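Local coordinates for protein precorrin-3 methylase (Rhodobacter capsulatus, PDB 3NUT) that probably transfers a methyl group from S-adenosyl-L-methionine to a precorrin intermediate on the pathway to adenosylcobalamin (vitamin B12), at residues 169-174 / 221-226; 195-200 / 213-218. All blocks are in the same frame, centred on the assembly; numbering follows the deposited sequence.

Contact 1: residues 169-174 / 221-226. With SAH (S-adenosyl-L-homocysteine), chain E.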
loop_
_atom_site.group_PDB
_atom_site.type_symbol
_atom_site.label_atom_id
_atom_site.label_comp_id
_atom_site.label_asym_id
_atom_site.label_seq_id
_atom_site.Cartn_x
_atom_site.Cartn_y
_atom_site.Cartn_z
ATOM N N TYR A 169 11.498 -1.663 -3.541
ATOM C CA TYR A 169 11.063 -2.486 -4.657
ATOM C C TYR A 169 12.213 -2.603 -5.660
ATOM O O TYR A 169 12.897 -1.614 -5.965
ATOM C CB TYR A 169 9.807 -1.894 -5.318
ATOM C CG TYR A 169 8.487 -2.094 -4.555
ATOM C CD1 TYR A 169 7.488 -2.927 -5.054
ATOM C CD2 TYR A 169 8.243 -1.437 -3.346
ATOM C CE1 TYR A 169 6.277 -3.111 -4.362
ATOM C CE2 TYR A 169 7.055 -1.614 -2.650
ATOM C CZ TYR A 169 6.059 -2.445 -3.158
ATOM O OH TYR A 169 4.865 -2.617 -2.445
ATOM N N ASN A 170 12.430 -3.814 -6.165
ATOM C CA ASN A 170 13.460 -4.061 -7.176
ATOM C C ASN A 170 14.839 -3.783 -6.595
ATOM O O ASN A 170 15.518 -2.863 -7.029
ATOM C CB ASN A 170 13.210 -3.177 -8.403
ATOM C CG ASN A 170 11.853 -3.388 -8.993
ATOM O OD1 ASN A 170 11.522 -4.481 -9.398
ATOM N ND2 ASN A 170 11.053 -2.342 -9.036
ATOM N N PRO A 171 15.255 -4.574 -5.594
ATOM C CA PRO A 171 16.481 -4.192 -4.901
ATOM C C PRO A 171 17.735 -4.493 -5.742
ATOM O O PRO A 171 18.619 -3.634 -5.845
ATOM C CB PRO A 171 16.433 -5.021 -3.603
ATOM C CG PRO A 171 15.185 -5.885 -3.683
ATOM C CD PRO A 171 14.745 -5.874 -5.121
ATOM N N ARG A 172 17.780 -5.669 -6.370
ATOM C CA ARG A 172 18.922 -6.067 -7.193
ATOM C C ARG A 172 18.732 -5.802 -8.686
ATOM O O ARG A 172 18.141 -6.616 -9.391
ATOM C CB ARG A 172 19.266 -7.547 -6.989
ATOM C CG ARG A 172 19.451 -7.994 -5.545
ATOM C CD ARG A 172 20.558 -7.251 -4.773
ATOM N NE ARG A 172 21.842 -7.146 -5.469
ATOM C CZ ARG A 172 22.636 -8.169 -5.791
ATOM N NH1 ARG A 172 22.289 -9.428 -5.527
ATOM N NH2 ARG A 172 23.784 -7.924 -6.413
ATOM N N SER A 173 19.261 -4.673 -9.163
ATOM C CA SER A 173 19.257 -4.339 -10.587
ATOM C C SER A 173 20.178 -5.280 -11.372
ATOM O O SER A 173 21.319 -5.555 -10.971
ATOM C CB SER A 173 19.661 -2.875 -10.783
ATOM O OG SER A 173 19.588 -2.469 -12.150
ATOM N N LYS A 174 19.656 -5.787 -12.484
ATOM C CA LYS A 174 20.384 -6.702 -13.353
ATOM C C LYS A 174 21.495 -5.931 -14.054
ATOM O O LYS A 174 22.597 -6.436 -14.199
ATOM C CB LYS A 174 19.419 -7.307 -14.378
ATOM C CG LYS A 174 19.998 -8.407 -15.274
ATOM C CD LYS A 174 19.611 -8.163 -16.748
ATOM C CE LYS A 174 19.253 -9.455 -17.471
ATOM N NZ LYS A 174 17.868 -9.895 -17.118
ATOM N N GLU A 221 23.755 -9.283 -1.021
ATOM C CA GLU A 221 23.382 -10.584 -1.564
ATOM C C GLU A 221 22.274 -11.262 -0.735
ATOM O O GLU A 221 21.878 -12.397 -1.019
ATOM C CB GLU A 221 24.619 -11.484 -1.746
ATOM C CG GLU A 221 25.205 -12.101 -0.463
ATOM C CD GLU A 221 26.115 -11.149 0.308
ATOM O OE1 GLU A 221 26.351 -10.013 -0.176
ATOM O OE2 GLU A 221 26.588 -11.541 1.409
ATOM N N MET A 222 21.785 -10.546 0.280
ATOM C CA MET A 222 20.614 -10.970 1.051
ATOM C C MET A 222 19.313 -10.721 0.296
ATOM O O MET A 222 18.313 -11.373 0.569
ATOM C CB MET A 222 20.578 -10.287 2.407
ATOM C CG MET A 222 21.569 -10.874 3.347
ATOM S SD MET A 222 21.536 -10.100 4.953
ATOM C CE MET A 222 22.765 -11.127 5.785
ATOM N N ALA A 223 19.351 -9.785 -0.651
ATOM C CA ALA A 223 18.236 -9.505 -1.536
ATOM C C ALA A 223 18.441 -10.151 -2.916
ATOM O O ALA A 223 19.574 -10.299 -3.358
ATOM C CB ALA A 223 18.072 -7.999 -1.684
ATOM N N ASP A 224 17.345 -10.560 -3.565
ATOM C CA ASP A 224 17.317 -10.817 -5.024
ATOM C C ASP A 224 16.092 -10.138 -5.626
ATOM O O ASP A 224 15.469 -9.314 -4.964
ATOM C CB ASP A 224 17.369 -12.307 -5.383
ATOM C CG ASP A 224 16.522 -13.173 -4.471
ATOM O OD1 ASP A 224 15.295 -12.945 -4.368
ATOM O OD2 ASP A 224 17.091 -14.104 -3.862
ATOM N N MET A 225 15.752 -10.462 -6.871
ATOM C CA MET A 225 14.582 -9.840 -7.524
ATOM C C MET A 225 13.238 -10.384 -7.051
ATOM O O MET A 225 12.198 -9.860 -7.403
ATOM C CB MET A 225 14.696 -9.875 -9.058
ATOM C CG MET A 225 15.554 -8.721 -9.596
ATOM S SD MET A 225 15.243 -7.164 -8.679
ATOM C CE MET A 225 13.923 -6.482 -9.704
ATOM N N ARG A 226 13.293 -11.423 -6.225
ATOM C CA ARG A 226 12.130 -12.064 -5.620
ATOM C C ARG A 226 11.874 -11.480 -4.213
ATOM O O ARG A 226 11.186 -12.088 -3.375
ATOM C CB ARG A 226 12.430 -13.573 -5.533
ATOM C CG ARG A 226 11.236 -14.513 -5.538
ATOM C CD ARG A 226 10.641 -14.797 -6.933
ATOM N NE ARG A 226 9.282 -15.336 -6.787
ATOM C CZ ARG A 226 8.160 -14.608 -6.680
ATOM N NH1 ARG A 226 8.182 -13.273 -6.736
ATOM N NH2 ARG A 226 6.997 -15.234 -6.529
HETATM N N SAH E . 3.153 -3.487 -8.763
HETATM C CA SAH E . 4.064 -4.310 -7.909
HETATM C CB SAH E . 5.493 -3.744 -7.927
HETATM C CG SAH E . 6.200 -4.053 -9.247
HETATM S SD SAH E . 7.972 -3.959 -9.136
HETATM C C SAH E . 3.492 -4.235 -6.541
HETATM O O SAH E . 2.614 -3.393 -6.406
HETATM O OXT SAH E . 3.838 -4.943 -5.575
HETATM C "C5'" SAH E . 8.415 -5.646 -8.790
HETATM C "C4'" SAH E . 9.151 -5.766 -7.440
HETATM O "O4'" SAH E . 8.186 -5.857 -6.384
HETATM C "C3'" SAH E . 10.060 -6.990 -7.255
HETATM O "O3'" SAH E . 11.425 -6.776 -7.640
HETATM C "C2'" SAH E . 10.014 -7.230 -5.761
HETATM O "O2'" SAH E . 10.887 -6.332 -5.045
HETATM C "C1'" SAH E . 8.593 -6.830 -5.411
HETATM N N9 SAH E . 7.683 -8.000 -5.391
HETATM C C8 SAH E . 6.671 -8.260 -6.244
HETATM N N7 SAH E . 6.046 -9.425 -5.891
HETATM C C5 SAH E . 6.660 -9.928 -4.792
HETATM C C6 SAH E . 6.515 -11.113 -3.891
HETATM N N6 SAH E . 5.558 -12.057 -4.086
HETATM N N1 SAH E . 7.381 -11.250 -2.855
HETATM C C2 SAH E . 8.349 -10.336 -2.630
HETATM N N3 SAH E . 8.532 -9.243 -3.407
HETATM C C4 SAH E . 7.741 -8.987 -4.481
#
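Met225 folds its thioether over Pro171 CD and the carbonyl of Arg172, where two loops of the tetrapyrrole methylase fold meet beside the bound S-adenosyl-L-homocysteine. Bends at chi2 (-39°) and chi3 (-91°) curl the chain back, bringing SD to 3.0 Å from Arg172 O and laying CE against the Asn170 amide. Pro171 fills the middle of the contact: its CB packs on Ala223 CB at 3.9 Å, and its CD lies beside Asp224 O. Arg172, itself bent, curls over the Ala223 carbonyl, its CG 3.2 Å from Ala223 O, with the same oxygen at the edge of the guanidinium, near its plane.

The ligand ribose joins the two loops. Asn170 N gives a nearly straight hydrogen bond to O2' of the ligand (3.2 Å, 173°), while the ligand's O3' has both Asn170 OD1 (2.9 Å) and Met225 O (3.2 Å) as possible acceptors for its one proton. Tyr169 places CD1 3.3 Å from ligand O4', ligand OXT lies at the ring edge, near the ring plane and 3.3 Å from Tyr169 CE1, and the hydroxyl is hydrogen-bonded to Met122 N. With an alanine here, Met122 N would probably lose that partner and a gap would open beside the ligand's homocysteine chain. Asn141 OD1 takes a bond from Asn170 ND2 and so helps to fix the amide's rotation.

Contact 2: residues 195-200 / 213-218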
loop_
_atom_site.group_PDB
_atom_site.type_symbol
_atom_site.label_atom_id
_atom_site.label_comp_id
_atom_site.label_asym_id
_atom_site.label_seq_id
_atom_site.Cartn_x
_atom_site.Cartn_y
_atom_site.Cartn_z
ATOM N N ARG A 195 19.583 -0.560 13.352
ATOM C CA ARG A 195 18.361 -0.335 12.573
ATOM C C ARG A 195 17.940 -1.620 11.882
ATOM O O ARG A 195 18.656 -2.130 11.013
ATOM C CB ARG A 195 18.593 0.764 11.529
ATOM C CG ARG A 195 17.464 0.956 10.513
ATOM C CD ARG A 195 16.213 1.501 11.149
ATOM N NE ARG A 195 16.310 2.910 11.528
ATOM C CZ ARG A 195 16.077 3.941 10.716
ATOM N NH1 ARG A 195 15.764 3.747 9.444
ATOM N NH2 ARG A 195 16.174 5.182 11.168
ATOM N N LEU A 196 16.781 -2.139 12.273
ATOM C CA LEU A 196 16.292 -3.397 11.744
ATOM C C LEU A 196 16.032 -3.345 10.226
ATOM O O LEU A 196 15.390 -2.431 9.727
ATOM C CB LEU A 196 15.024 -3.804 12.493
ATOM C CG LEU A 196 15.005 -4.809 13.664
ATOM C CD1 LEU A 196 16.332 -4.995 14.431
ATOM C CD2 LEU A 196 13.875 -4.441 14.623
ATOM N N ILE A 197 16.577 -4.321 9.506
ATOM C CA ILE A 197 16.307 -4.507 8.092
ATOM C C ILE A 197 15.800 -5.925 7.886
ATOM O O ILE A 197 16.264 -6.877 8.528
ATOM C CB ILE A 197 17.556 -4.332 7.209
ATOM C CG1 ILE A 197 18.502 -3.240 7.764
ATOM C CG2 ILE A 197 17.147 -4.107 5.736
ATOM C CD1 ILE A 197 17.995 -1.779 7.669
ATOM N N LEU A 198 14.844 -6.037 6.969
ATOM C CA LEU A 198 14.102 -7.256 6.738
ATOM C C LEU A 198 14.200 -7.569 5.271
ATOM O O LEU A 198 13.925 -6.708 4.433
ATOM C CB LEU A 198 12.618 -7.055 7.078
ATOM C CG LEU A 198 12.091 -6.967 8.505
ATOM C CD1 LEU A 198 12.381 -5.633 9.186
ATOM C CD2 LEU A 198 10.591 -7.187 8.445
ATOM N N PHE A 199 14.574 -8.804 4.964
ATOM C CA PHE A 199 14.575 -9.267 3.589
ATOM C C PHE A 199 13.459 -10.291 3.478
ATOM O O PHE A 199 13.484 -11.352 4.133
ATOM C CB PHE A 199 15.937 -9.849 3.184
ATOM C CG PHE A 199 17.064 -8.852 3.256
ATOM C CD1 PHE A 199 17.440 -8.129 2.129
ATOM C CD2 PHE A 199 17.741 -8.630 4.458
ATOM C CE1 PHE A 199 18.480 -7.195 2.190
ATOM C CE2 PHE A 199 18.774 -7.704 4.534
ATOM C CZ PHE A 199 19.149 -6.983 3.390
ATOM N N ALA A 200 12.450 -9.942 2.689
ATOM C CA ALA A 200 11.282 -10.806 2.563
ATOM C C ALA A 200 11.162 -11.308 1.135
ATOM O O ALA A 200 10.955 -10.548 0.184
ATOM C CB ALA A 200 10.014 -10.110 3.041
ATOM N N VAL A 213 17.565 -8.756 10.064
ATOM C CA VAL A 213 18.903 -8.518 10.599
ATOM C C VAL A 213 19.098 -7.034 10.912
ATOM O O VAL A 213 18.377 -6.185 10.386
ATOM C CB VAL A 213 19.998 -9.006 9.622
ATOM C CG1 VAL A 213 19.932 -10.531 9.441
ATOM C CG2 VAL A 213 19.903 -8.277 8.277
ATOM N N GLU A 214 20.071 -6.707 11.761
ATOM C CA GLU A 214 20.435 -5.302 11.958
ATOM C C GLU A 214 21.211 -4.780 10.749
ATOM O O GLU A 214 21.872 -5.555 10.061
ATOM C CB GLU A 214 21.261 -5.136 13.216
ATOM C CG GLU A 214 20.579 -5.622 14.484
ATOM C CD GLU A 214 21.592 -5.945 15.574
ATOM O OE1 GLU A 214 22.612 -6.603 15.239
ATOM O OE2 GLU A 214 21.372 -5.540 16.745
ATOM N N LEU A 215 21.118 -3.479 10.494
ATOM C CA LEU A 215 21.793 -2.838 9.363
ATOM C C LEU A 215 23.290 -3.118 9.315
ATOM O O LEU A 215 23.831 -3.411 8.241
ATOM C CB LEU A 215 21.534 -1.333 9.388
ATOM C CG LEU A 215 22.159 -0.356 8.395
ATOM C CD1 LEU A 215 21.803 -0.669 6.950
ATOM C CD2 LEU A 215 21.746 1.065 8.757
ATOM N N ARG A 216 23.939 -3.025 10.482
ATOM C CA ARG A 216 25.357 -3.354 10.654
ATOM C C ARG A 216 25.730 -4.707 10.033
ATOM O O ARG A 216 26.781 -4.831 9.412
ATOM C CB ARG A 216 25.714 -3.374 12.151
ATOM C CG ARG A 216 26.079 -4.774 12.707
ATOM C CD ARG A 216 25.500 -5.062 14.080
ATOM N NE ARG A 216 25.612 -3.922 14.989
ATOM C CZ ARG A 216 25.272 -3.954 16.274
ATOM N NH1 ARG A 216 24.801 -5.071 16.821
ATOM N NH2 ARG A 216 25.400 -2.858 17.009
ATOM N N ASP A 217 24.860 -5.706 10.212
ATOM C CA ASP A 217 25.121 -7.096 9.831
ATOM C C ASP A 217 24.685 -7.467 8.410
ATOM O O ASP A 217 24.941 -8.592 7.949
ATOM C CB ASP A 217 24.423 -8.036 10.813
ATOM C CG ASP A 217 25.205 -8.232 12.089
ATOM O OD1 ASP A 217 26.350 -8.730 12.012
ATOM O OD2 ASP A 217 24.671 -7.902 13.172
ATOM N N ALA A 218 24.029 -6.524 7.730
ATOM C CA ALA A 218 23.384 -6.766 6.441
ATOM C C ALA A 218 24.352 -6.658 5.268
ATOM O O ALA A 218 25.256 -5.826 5.284
ATOM C CB ALA A 218 22.226 -5.800 6.255
#
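Ile197 and Val213 form a hydrogen-bonded antiparallel pair in the beta hairpin of strands 196-201 and 209-214. Ile197 N reaches Val213 O at 2.7 Å, and Val213 N returns the bond to Ile197 O at 2.8 Å, both nearly straight. Two residues further along, Leu215 N still bonds Arg195 O (2.9 Å), but the donor is tilted 32° from the carbonyl plane.

The tight packing lies on the face carrying Ile197, Val213 and Phe199. Ile197 crosses Leu215 obliquely, its CG1 3.9 Å from Leu215 CB, and its CD1 meets the leucine's CD1. With Val213 CG1 anti to the carbonyl carbon (chi1 -64°), CG2 is turned to the edge of the Phe199 ring, in its plane and 4.0 Å from Phe199 CE2; Ala218 CB lies at the same edge.

The partly exposed Leu196 and Glu214 pair is looser: it is non-hydrogen-bonded and its side chains diverge, meeting at Leu196 CD1 and Glu214 CG. The Glu214 carboxylate makes a salt bridge with exposed Arg216 whose hydrogen bond is weak. On the packed face, Ile197 and Phe199 also touch Val229 of the adjoining strand 227-231, while Leu215 and Phe199 rest on helix 179-190.

In the fold
Both contacts are built on the same mixed sheet, contact 2 within it and contact 1 in loops at the ends of its strands. Contact 1 joins the loop after strand 165-169 to the one before strand 227-231, a partly buried site that holds the ligand's ribose at one end. Contact 2 is the more buried but lies farther from the chain's centre, pairing strand 196-201 with an outermost strand of the sheet within this chain through backbone bonds and apolar side chains. In sequence it is nested inside the loop closed by 169-174 / 221-226. The two meet where Met222 SD touches Phe199 CE2 at 3.7 Å, and Phe180 of helix 179-190 packs against Arg172, Ala223 and Phe199.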